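Local coordinates for fatty acid synthase 1, isoform A (Drosophila melanogaster, PDB 6FN6), which probably carries out the de novo synthesis of long-chain saturated fatty acids with NADPH, this portion being its dehydratase, enoylreductase and ketoreductase region, at residues Arg283-Asn297 with Gln430-Arg444. Residues are numbered along the deposited sequence; the frame is centred on the assembly and turned at random.
Sequences RLHALDVAIQVIIEN and QEQSLGATRVLVLAR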
loop_
_atom_site.group_PDB
_atom_site.type_symbol
_atom_site.label_atom_id
_atom_site.label_comp_id
_atom_site.label_asym_id
_atom_site.label_seq_id
_atom_site.Cartn_x
_atom_site.Cartn_y
_atom_site.Cartn_z
ATOM N N ARG A 283 36.497 58.510 -2.823
ATOM C CA ARG A 283 35.701 59.594 -3.383
ATOM C C ARG A 283 34.255 59.532 -2.904
ATOM O O ARG A 283 33.678 60.547 -2.516
ATOM C CB ARG A 283 35.753 59.552 -4.909
ATOM C CG ARG A 283 35.135 60.760 -5.596
ATOM C CD ARG A 283 35.583 60.852 -7.045
ATOM N NE ARG A 283 34.843 61.867 -7.790
ATOM C CZ ARG A 283 33.664 61.655 -8.365
ATOM N NH1 ARG A 283 33.078 60.467 -8.274
ATOM N NH2 ARG A 283 33.061 62.632 -9.027
ATOM N N LEU A 284 33.668 58.342 -2.947
ATOM C CA LEU A 284 32.295 58.157 -2.497
ATOM C C LEU A 284 32.144 58.576 -1.036
ATOM O O LEU A 284 31.157 59.213 -0.669
ATOM C CB LEU A 284 31.857 56.702 -2.683
ATOM C CG LEU A 284 31.652 56.237 -4.130
ATOM C CD1 LEU A 284 31.208 54.786 -4.154
ATOM C CD2 LEU A 284 30.652 57.107 -4.883
ATOM N N HIS A 285 33.117 58.211 -0.207
ATOM C CA HIS A 285 33.119 58.616 1.197
ATOM C C HIS A 285 33.203 60.137 1.339
ATOM O O HIS A 285 32.520 60.733 2.172
ATOM C CB HIS A 285 34.277 57.953 1.946
ATOM C CG HIS A 285 34.033 56.520 2.295
ATOM N ND1 HIS A 285 32.764 55.971 2.354
ATOM C CD2 HIS A 285 34.883 55.514 2.601
ATOM C CE1 HIS A 285 32.852 54.699 2.682
ATOM N NE2 HIS A 285 34.131 54.392 2.838
ATOM N N ALA A 286 34.048 60.760 0.525
ATOM C CA ALA A 286 34.182 62.209 0.542
ATOM C C ALA A 286 32.823 62.859 0.291
ATOM O O ALA A 286 32.444 63.809 0.978
ATOM C CB ALA A 286 35.199 62.665 -0.498
ATOM N N LEU A 287 32.093 62.341 -0.691
ATOM C CA LEU A 287 30.756 62.841 -0.998
ATOM C C LEU A 287 29.790 62.558 0.147
ATOM O O LEU A 287 28.927 63.377 0.459
ATOM C CB LEU A 287 30.225 62.216 -2.291
ATOM C CG LEU A 287 30.946 62.600 -3.585
ATOM C CD1 LEU A 287 30.649 61.593 -4.677
ATOM C CD2 LEU A 287 30.543 63.997 -4.024
ATOM N N ASP A 288 29.931 61.389 0.759
ATOM C CA ASP A 288 29.084 61.008 1.881
ATOM C C ASP A 288 29.291 61.956 3.059
ATOM O O ASP A 288 28.334 62.364 3.715
ATOM C CB ASP A 288 29.371 59.569 2.300
ATOM C CG ASP A 288 28.236 58.958 3.096
ATOM O OD1 ASP A 288 27.536 59.702 3.815
ATOM O OD2 ASP A 288 28.036 57.731 2.993
ATOM N N VAL A 289 30.545 62.303 3.323
ATOM C CA VAL A 289 30.863 63.216 4.411
ATOM C C VAL A 289 30.286 64.593 4.105
ATOM O O VAL A 289 29.749 65.261 4.988
ATOM C CB VAL A 289 32.384 63.298 4.646
ATOM C CG1 VAL A 289 32.715 64.417 5.627
ATOM C CG2 VAL A 289 32.920 61.975 5.154
ATOM N N ALA A 290 30.398 65.011 2.850
ATOM C CA ALA A 290 29.959 66.341 2.448
ATOM C C ALA A 290 28.465 66.523 2.683
ATOM O O ALA A 290 28.039 67.507 3.285
ATOM C CB ALA A 290 30.295 66.586 0.988
ATOM N N ILE A 291 27.672 65.572 2.203
ATOM C CA ILE A 291 26.223 65.650 2.339
ATOM C C ILE A 291 25.842 65.605 3.815
ATOM O O ILE A 291 24.903 66.273 4.246
ATOM C CB ILE A 291 25.532 64.525 1.545
ATOM C CG1 ILE A 291 25.759 64.711 0.041
ATOM C CG2 ILE A 291 24.036 64.466 1.861
ATOM C CD1 ILE A 291 25.124 65.958 -0.550
ATOM N N GLN A 292 26.576 64.814 4.589
ATOM C CA GLN A 292 26.328 64.717 6.021
ATOM C C GLN A 292 26.458 66.075 6.701
ATOM O O GLN A 292 25.621 66.443 7.525
ATOM C CB GLN A 292 27.285 63.718 6.667
ATOM C CG GLN A 292 26.827 62.281 6.554
ATOM C CD GLN A 292 27.785 61.315 7.211
ATOM O OE1 GLN A 292 28.246 61.547 8.327
ATOM N NE2 GLN A 292 28.097 60.226 6.517
ATOM N N VAL A 293 27.510 66.810 6.359
ATOM C CA VAL A 293 27.744 68.127 6.940
ATOM C C VAL A 293 26.610 69.074 6.552
ATOM O O VAL A 293 26.165 69.885 7.364
ATOM C CB VAL A 293 29.112 68.686 6.506
ATOM C CG1 VAL A 293 29.291 70.131 6.987
ATOM C CG2 VAL A 293 30.234 67.804 7.034
ATOM N N ILE A 294 26.152 68.970 5.307
ATOM C CA ILE A 294 25.083 69.829 4.810
ATOM C C ILE A 294 23.788 69.532 5.558
ATOM O O ILE A 294 23.103 70.447 6.010
ATOM C CB ILE A 294 24.896 69.656 3.290
ATOM C CG1 ILE A 294 26.165 70.074 2.551
ATOM C CG2 ILE A 294 23.710 70.473 2.792
ATOM C CD1 ILE A 294 26.203 69.643 1.103
ATOM N N ILE A 295 23.451 68.253 5.680
ATOM C CA ILE A 295 22.249 67.848 6.398
ATOM C C ILE A 295 22.349 68.345 7.834
ATOM O O ILE A 295 21.398 68.906 8.380
ATOM C CB ILE A 295 22.045 66.310 6.339
ATOM C CG1 ILE A 295 21.733 65.874 4.907
ATOM C CG2 ILE A 295 20.923 65.868 7.281
ATOM C CD1 ILE A 295 21.769 64.374 4.688
ATOM N N GLU A 296 23.514 68.136 8.435
ATOM C CA GLU A 296 23.766 68.543 9.812
ATOM C C GLU A 296 23.535 70.041 10.006
ATOM O O GLU A 296 23.157 70.479 11.091
ATOM C CB GLU A 296 25.197 68.165 10.209
ATOM C CG GLU A 296 25.472 68.193 11.704
ATOM C CD GLU A 296 26.791 67.528 12.064
ATOM O OE1 GLU A 296 26.786 66.601 12.906
ATOM O OE2 GLU A 296 27.838 67.943 11.520
ATOM N N ASN A 297 23.760 70.821 8.950
ATOM C CA ASN A 297 23.674 72.276 9.035
ATOM C C ASN A 297 22.551 72.852 8.173
ATOM O O ASN A 297 22.700 73.920 7.581
ATOM C CB ASN A 297 25.009 72.904 8.624
ATOM C CG ASN A 297 26.095 72.689 9.658
ATOM O OD1 ASN A 297 26.144 73.383 10.673
ATOM N ND2 ASN A 297 26.968 71.717 9.408
ATOM N N GLN A 430 35.365 72.665 4.345
ATOM C CA GLN A 430 36.119 71.419 4.399
ATOM C C GLN A 430 36.985 71.246 3.158
ATOM O O GLN A 430 36.653 71.737 2.079
ATOM C CB GLN A 430 35.176 70.218 4.534
ATOM C CG GLN A 430 34.557 70.065 5.916
ATOM C CD GLN A 430 34.127 68.643 6.220
ATOM O OE1 GLN A 430 34.196 68.199 7.367
ATOM N NE2 GLN A 430 33.679 67.920 5.196
ATOM N N GLU A 431 38.097 70.541 3.326
ATOM C CA GLU A 431 38.944 70.149 2.207
ATOM C C GLU A 431 39.351 68.692 2.355
ATOM O O GLU A 431 40.138 68.344 3.235
ATOM C CB GLU A 431 40.188 71.031 2.114
ATOM C CG GLU A 431 39.919 72.429 1.591
ATOM C CD GLU A 431 41.143 73.322 1.661
ATOM O OE1 GLU A 431 42.236 72.816 1.993
ATOM O OE2 GLU A 431 41.013 74.528 1.370
ATOM N N GLN A 432 38.797 67.844 1.498
ATOM C CA GLN A 432 39.100 66.421 1.531
ATOM C C GLN A 432 39.852 66.014 0.273
ATOM O O GLN A 432 39.414 66.283 -0.847
ATOM C CB GLN A 432 37.817 65.594 1.676
ATOM C CG GLN A 432 38.021 64.083 1.554
ATOM C CD GLN A 432 39.006 63.537 2.569
ATOM O OE1 GLN A 432 38.763 63.589 3.776
ATOM N NE2 GLN A 432 40.126 63.005 2.084
ATOM N N SER A 433 40.997 65.375 0.469
ATOM C CA SER A 433 41.823 64.931 -0.641
ATOM C C SER A 433 41.113 63.823 -1.403
ATOM O O SER A 433 40.399 63.010 -0.814
ATOM C CB SER A 433 43.183 64.438 -0.144
ATOM O OG SER A 433 43.031 63.313 0.703
ATOM N N LEU A 434 41.302 63.812 -2.718
ATOM C CA LEU A 434 40.824 62.728 -3.563
ATOM C C LEU A 434 42.051 62.138 -4.236
ATOM O O LEU A 434 42.242 62.258 -5.446
ATOM C CB LEU A 434 39.809 63.233 -4.591
ATOM C CG LEU A 434 38.525 63.823 -4.002
ATOM C CD1 LEU A 434 37.652 64.439 -5.084
ATOM C CD2 LEU A 434 37.751 62.757 -3.240
ATOM N N GLY A 435 42.888 61.504 -3.421
ATOM C CA GLY A 435 44.208 61.102 -3.855
ATOM C C GLY A 435 45.063 62.346 -3.849
ATOM O O GLY A 435 44.831 63.259 -3.057
ATOM N N ALA A 436 46.055 62.388 -4.726
ATOM C CA ALA A 436 46.816 63.606 -4.933
ATOM C C ALA A 436 46.339 64.199 -6.249
ATOM O O ALA A 436 45.667 63.524 -7.026
ATOM C CB ALA A 436 48.304 63.331 -4.953
ATOM N N THR A 437 46.667 65.460 -6.493
ATOM C CA THR A 437 46.232 66.160 -7.703
ATOM C C THR A 437 44.733 66.468 -7.724
ATOM O O THR A 437 44.255 67.109 -8.660
ATOM C CB THR A 437 46.577 65.373 -8.997
ATOM O OG1 THR A 437 46.120 64.018 -8.901
ATOM C CG2 THR A 437 48.080 65.394 -9.252
ATOM N N ARG A 438 43.985 66.012 -6.723
ATOM C CA ARG A 438 42.555 66.325 -6.660
ATOM C C ARG A 438 42.079 66.482 -5.220
ATOM O O ARG A 438 42.645 65.898 -4.295
ATOM C CB ARG A 438 41.723 65.255 -7.368
ATOM C CG ARG A 438 41.775 65.335 -8.885
ATOM C CD ARG A 438 40.561 64.676 -9.522
ATOM N NE ARG A 438 40.467 64.984 -10.947
ATOM C CZ ARG A 438 39.818 66.029 -11.455
ATOM N NH1 ARG A 438 39.198 66.891 -10.660
ATOM N NH2 ARG A 438 39.792 66.217 -12.768
ATOM N N VAL A 439 41.033 67.284 -5.046
ATOM C CA VAL A 439 40.502 67.591 -3.723
ATOM C C VAL A 439 39.008 67.895 -3.795
ATOM O O VAL A 439 38.536 68.492 -4.762
ATOM C CB VAL A 439 41.275 68.775 -3.086
ATOM C CG1 VAL A 439 41.152 70.026 -3.951
ATOM C CG2 VAL A 439 40.781 69.042 -1.669
ATOM N N LEU A 440 38.267 67.480 -2.772
ATOM C CA LEU A 440 36.857 67.840 -2.665
ATOM C C LEU A 440 36.709 68.997 -1.678
ATOM O O LEU A 440 37.108 68.891 -0.516
ATOM C CB LEU A 440 36.016 66.640 -2.224
ATOM C CG LEU A 440 34.493 66.807 -2.315
ATOM C CD1 LEU A 440 34.040 66.946 -3.767
ATOM C CD2 LEU A 440 33.773 65.643 -1.642
ATOM N N VAL A 441 36.146 70.104 -2.151
ATOM C CA VAL A 441 36.033 71.310 -1.342
ATOM C C VAL A 441 34.572 71.623 -1.047
ATOM O O VAL A 441 33.751 71.733 -1.958
ATOM C CB VAL A 441 36.712 72.507 -2.041
ATOM C CG1 VAL A 441 36.676 73.739 -1.151
ATOM C CG2 VAL A 441 38.147 72.165 -2.419
ATOM N N LEU A 442 34.258 71.775 0.234
ATOM C CA LEU A 442 32.937 72.224 0.649
ATOM C C LEU A 442 33.016 73.698 1.054
ATOM O O LEU A 442 33.715 74.050 2.006
ATOM C CB LEU A 442 32.415 71.366 1.805
ATOM C CG LEU A 442 30.965 71.614 2.231
ATOM C CD1 LEU A 442 29.989 71.230 1.131
ATOM C CD2 LEU A 442 30.646 70.857 3.507
ATOM N N ALA A 443 32.293 74.550 0.332
ATOM C CA ALA A 443 32.381 75.993 0.541
ATOM C C ALA A 443 31.052 76.571 1.012
ATOM O O ALA A 443 29.989 76.004 0.759
ATOM C CB ALA A 443 32.830 76.682 -0.736
ATOM N N ARG A 444 31.133 77.715 1.685
ATOM C CA ARG A 444 29.974 78.366 2.284
ATOM C C ARG A 444 30.305 79.833 2.557
ATOM O O ARG A 444 31.468 80.173 2.771
ATOM C CB ARG A 444 29.587 77.659 3.586
ATOM C CG ARG A 444 28.219 78.018 4.142
ATOM C CD ARG A 444 28.077 77.514 5.575
ATOM N NE ARG A 444 26.697 77.197 5.940
ATOM C CZ ARG A 444 26.326 76.745 7.134
ATOM N NH1 ARG A 444 27.227 76.576 8.094
ATOM N NH2 ARG A 444 25.050 76.476 7.379
HETATM O O HOH W 1 24.421 76.202 10.231
#
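With CG anti to the backbone N in Leu440 (chi1 -169°) and Leu442 (chi1 -173°), these leucines, two residues apart on one face of strand 438-444, extend toward helix 283-296. Leu440 CD2 lies 3.5 Å from Ala286 CB; alanine's shortness lets helix and strand draw close. Leu434 CD2, 3.7 Å from Ala286 CB, also covers the CA of Arg283, whose extended chain reaches a salt bridge with Glu407. Leu442 and Val293 lie alongside each other, pointing opposite ways, CD2 to CG1 3.8 Å, while Leu442 CD1 meets Ile294 CD1. The helix runs nearly parallel to strand 438-444 and antiparallel to strand 430-433, a hairpin near one edge of a mixed sheet whose order is consistent with the methyltransferase-like fold of animal fatty acid synthases. Gln430, long and extended, brings its flat amide to two valines, NE2 3.7 Å from Val289 CG1 and 3.9 Å from Val293 CG2. Replacing it with an alanine is likely to leave both methyls without the amide packed on them. Asn297 ND2 bonds to Val293 O (2.9 Å), while OD1 accepts from Ile541 N. A water on Arg444 NH2 links weakly to that OD1; Arg444's strongest polar partner, Lys538, lies beyond both segments.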